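Long-range contact in naphthalene dioxygenase large subunit (Rhodococcus sp., PDB 2B1X), which forms the large subunit of a Rieske-type ring-hydroxylating dioxygenase, carrying a two-iron, two-sulfur cluster and a separate iron centre: residues D182-G187 against L341-A346. Residues are numbered along the deposited sequence; the frame is centred on the assembly and turned at random.
Sequences DRSDAG and LVEKDA
R183 and E343 meet as a buried salt bridge in which a single carboxylate oxygen takes two N-H groups. The arginine presents its NE side, with NE 2.9 Å and NH2 3.0 Å from OE1 of E343, and that oxygen sits almost in the guanidinium plane. NE approaches nearly along the C-O bond while NH2 uses the syn lone pair; the two planes are 38° apart, and the side chains cross roughly at a right angle. A bend in the glutamate at chi2 (79°) turns its carboxylate toward the arginine. A water donates to the same OE1 and accepts from the backbone N of R183. Arginine suits this place because NE and NH2 can both serve one oxygen while NH1 bonds to OD1 of N306.

Beside this pair S184 lays CB and OG against the aliphatic part of E343, with OG 3.6 Å from CG. Serine fits because so short a side chain puts a hydroxyl near the turn while CB still packs on E343. The hydroxyl accepts a weak bond from G187 N and shares a water with D345 N.

The contact joins the loop between helix 174-181 and strand 188-199 to the end of strand 333-343, antiparallel to strand 188-199 in the catalytic domain's sheet. E343 to A346 forms a type I beta turn, and K344 N gives G187 O a nearly straight bond of 2.8 Å. G187 has positive phi (89°) with an extended psi, which suits glycine: a beta carbon would collide with the A186 carbonyl oxygen. K344 runs its methylenes past G187 O, then bends at the last torsion, bringing NZ to L188 O, its stronger partner, and into a second hydrogen bond of 3.0 Å with A186 O. The A186 methyl lies against the turn, CB 3.5 Å from OD2 of D345.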
loop_
_atom_site.group_PDB
_atom_site.type_symbol
_atom_site.label_atom_id
_atom_site.label_comp_id
_atom_site.label_asym_id
_atom_site.label_seq_id
_atom_site.Cartn_x
_atom_site.Cartn_y
_atom_site.Cartn_z
ATOM N N ASP A 182 -14.002 -39.777 -8.435
ATOM C CA ASP A 182 -15.111 -40.620 -8.860
ATOM C C ASP A 182 -15.315 -41.893 -8.036
ATOM O O ASP A 182 -15.803 -42.897 -8.557
ATOM C CB ASP A 182 -14.950 -40.995 -10.338
ATOM C CG ASP A 182 -16.276 -41.329 -11.000
ATOM O OD1 ASP A 182 -17.313 -40.749 -10.612
ATOM O OD2 ASP A 182 -16.373 -42.182 -11.898
ATOM N N ARG A 183 -14.956 -41.839 -6.759
ATOM C CA ARG A 183 -15.052 -43.006 -5.891
ATOM C C ARG A 183 -16.472 -43.374 -5.486
ATOM O O ARG A 183 -16.729 -44.518 -5.230
ATOM C CB ARG A 183 -14.200 -42.802 -4.631
ATOM C CG ARG A 183 -12.715 -42.643 -4.908
ATOM C CD ARG A 183 -11.852 -42.600 -3.673
ATOM N NE ARG A 183 -11.981 -41.367 -2.901
ATOM C CZ ARG A 183 -10.974 -40.546 -2.616
ATOM N NH1 ARG A 183 -9.754 -40.790 -3.075
ATOM N NH2 ARG A 183 -11.193 -39.450 -1.895
ATOM N N SER A 184 -17.373 -42.402 -5.398
ATOM C CA SER A 184 -18.697 -42.608 -4.817
ATOM C C SER A 184 -19.822 -42.287 -5.818
ATOM O O SER A 184 -19.623 -41.504 -6.749
ATOM C CB SER A 184 -18.841 -41.717 -3.573
ATOM O OG SER A 184 -18.988 -40.341 -3.940
ATOM N N ASP A 185 -20.985 -42.906 -5.602
ATOM C CA ASP A 185 -22.176 -42.727 -6.438
ATOM C C ASP A 185 -22.751 -41.324 -6.370
ATOM O O ASP A 185 -23.117 -40.745 -7.406
ATOM C CB ASP A 185 -23.265 -43.715 -6.016
ATOM C CG ASP A 185 -22.990 -45.144 -6.474
ATOM O OD1 ASP A 185 -22.188 -45.367 -7.415
ATOM O OD2 ASP A 185 -23.548 -46.138 -5.927
ATOM N N ALA A 186 -22.856 -40.788 -5.156
ATOM C CA ALA A 186 -23.391 -39.438 -4.962
ATOM C C ALA A 186 -22.363 -38.345 -5.283
ATOM O O ALA A 186 -22.743 -37.199 -5.495
ATOM C CB ALA A 186 -23.938 -39.278 -3.540
ATOM N N GLY A 187 -21.077 -38.706 -5.317
ATOM C CA GLY A 187 -20.033 -37.753 -5.651
ATOM C C GLY A 187 -19.474 -36.991 -4.459
ATOM O O GLY A 187 -19.874 -37.197 -3.309
ATOM N N LEU A 341 -12.954 -31.171 0.413
ATOM C CA LEU A 341 -14.007 -31.972 -0.204
ATOM C C LEU A 341 -14.127 -33.316 0.479
ATOM O O LEU A 341 -13.154 -33.832 1.002
ATOM C CB LEU A 341 -13.749 -32.189 -1.697
ATOM C CG LEU A 341 -13.760 -30.941 -2.615
ATOM C CD1 LEU A 341 -12.447 -30.288 -2.603
ATOM C CD2 LEU A 341 -14.143 -31.344 -4.048
ATOM N N VAL A 342 -15.331 -33.875 0.474
ATOM C CA VAL A 342 -15.564 -35.214 1.049
ATOM C C VAL A 342 -16.770 -35.838 0.331
ATOM O O VAL A 342 -17.651 -35.125 -0.188
ATOM C CB VAL A 342 -15.735 -35.153 2.601
ATOM C CG1 VAL A 342 -17.028 -34.408 3.009
ATOM C CG2 VAL A 342 -15.623 -36.557 3.275
ATOM N N GLU A 343 -16.792 -37.169 0.276
ATOM C CA GLU A 343 -17.848 -37.887 -0.426
ATOM C C GLU A 343 -19.158 -37.566 0.270
ATOM O O GLU A 343 -19.220 -37.621 1.499
ATOM C CB GLU A 343 -17.553 -39.394 -0.398
ATOM C CG GLU A 343 -16.479 -39.845 -1.393
ATOM C CD GLU A 343 -15.023 -39.581 -0.967
ATOM O OE1 GLU A 343 -14.130 -39.834 -1.814
ATOM O OE2 GLU A 343 -14.744 -39.129 0.187
ATOM N N LYS A 344 -20.180 -37.187 -0.506
ATOM C CA LYS A 344 -21.484 -36.809 0.055
ATOM C C LYS A 344 -22.061 -37.883 0.987
ATOM O O LYS A 344 -22.701 -37.552 1.988
ATOM C CB LYS A 344 -22.509 -36.497 -1.045
ATOM C CG LYS A 344 -22.244 -35.196 -1.833
ATOM C CD LYS A 344 -23.265 -35.034 -2.968
ATOM C CE LYS A 344 -22.873 -33.892 -3.901
ATOM N NZ LYS A 344 -22.020 -34.350 -5.075
ATOM N N ASP A 345 -21.842 -39.153 0.645
ATOM C CA ASP A 345 -22.398 -40.279 1.401
ATOM C C ASP A 345 -21.499 -40.864 2.487
ATOM O O ASP A 345 -21.850 -41.893 3.102
ATOM C CB ASP A 345 -22.836 -41.417 0.465
ATOM C CG ASP A 345 -24.161 -41.147 -0.203
ATOM O OD1 ASP A 345 -24.888 -40.212 0.223
ATOM O OD2 ASP A 345 -24.552 -41.834 -1.176
ATOM N N ALA A 346 -20.345 -40.249 2.728
ATOM C CA ALA A 346 -19.547 -40.639 3.878
ATOM C C ALA A 346 -20.371 -40.383 5.142
ATOM O O ALA A 346 -21.191 -39.469 5.176
ATOM C CB ALA A 346 -18.242 -39.891 3.917
HETATM O O HOH W 1 -14.133 -39.478 -5.033
HETATM O O HOH W 2 -20.758 -40.012 -1.692
#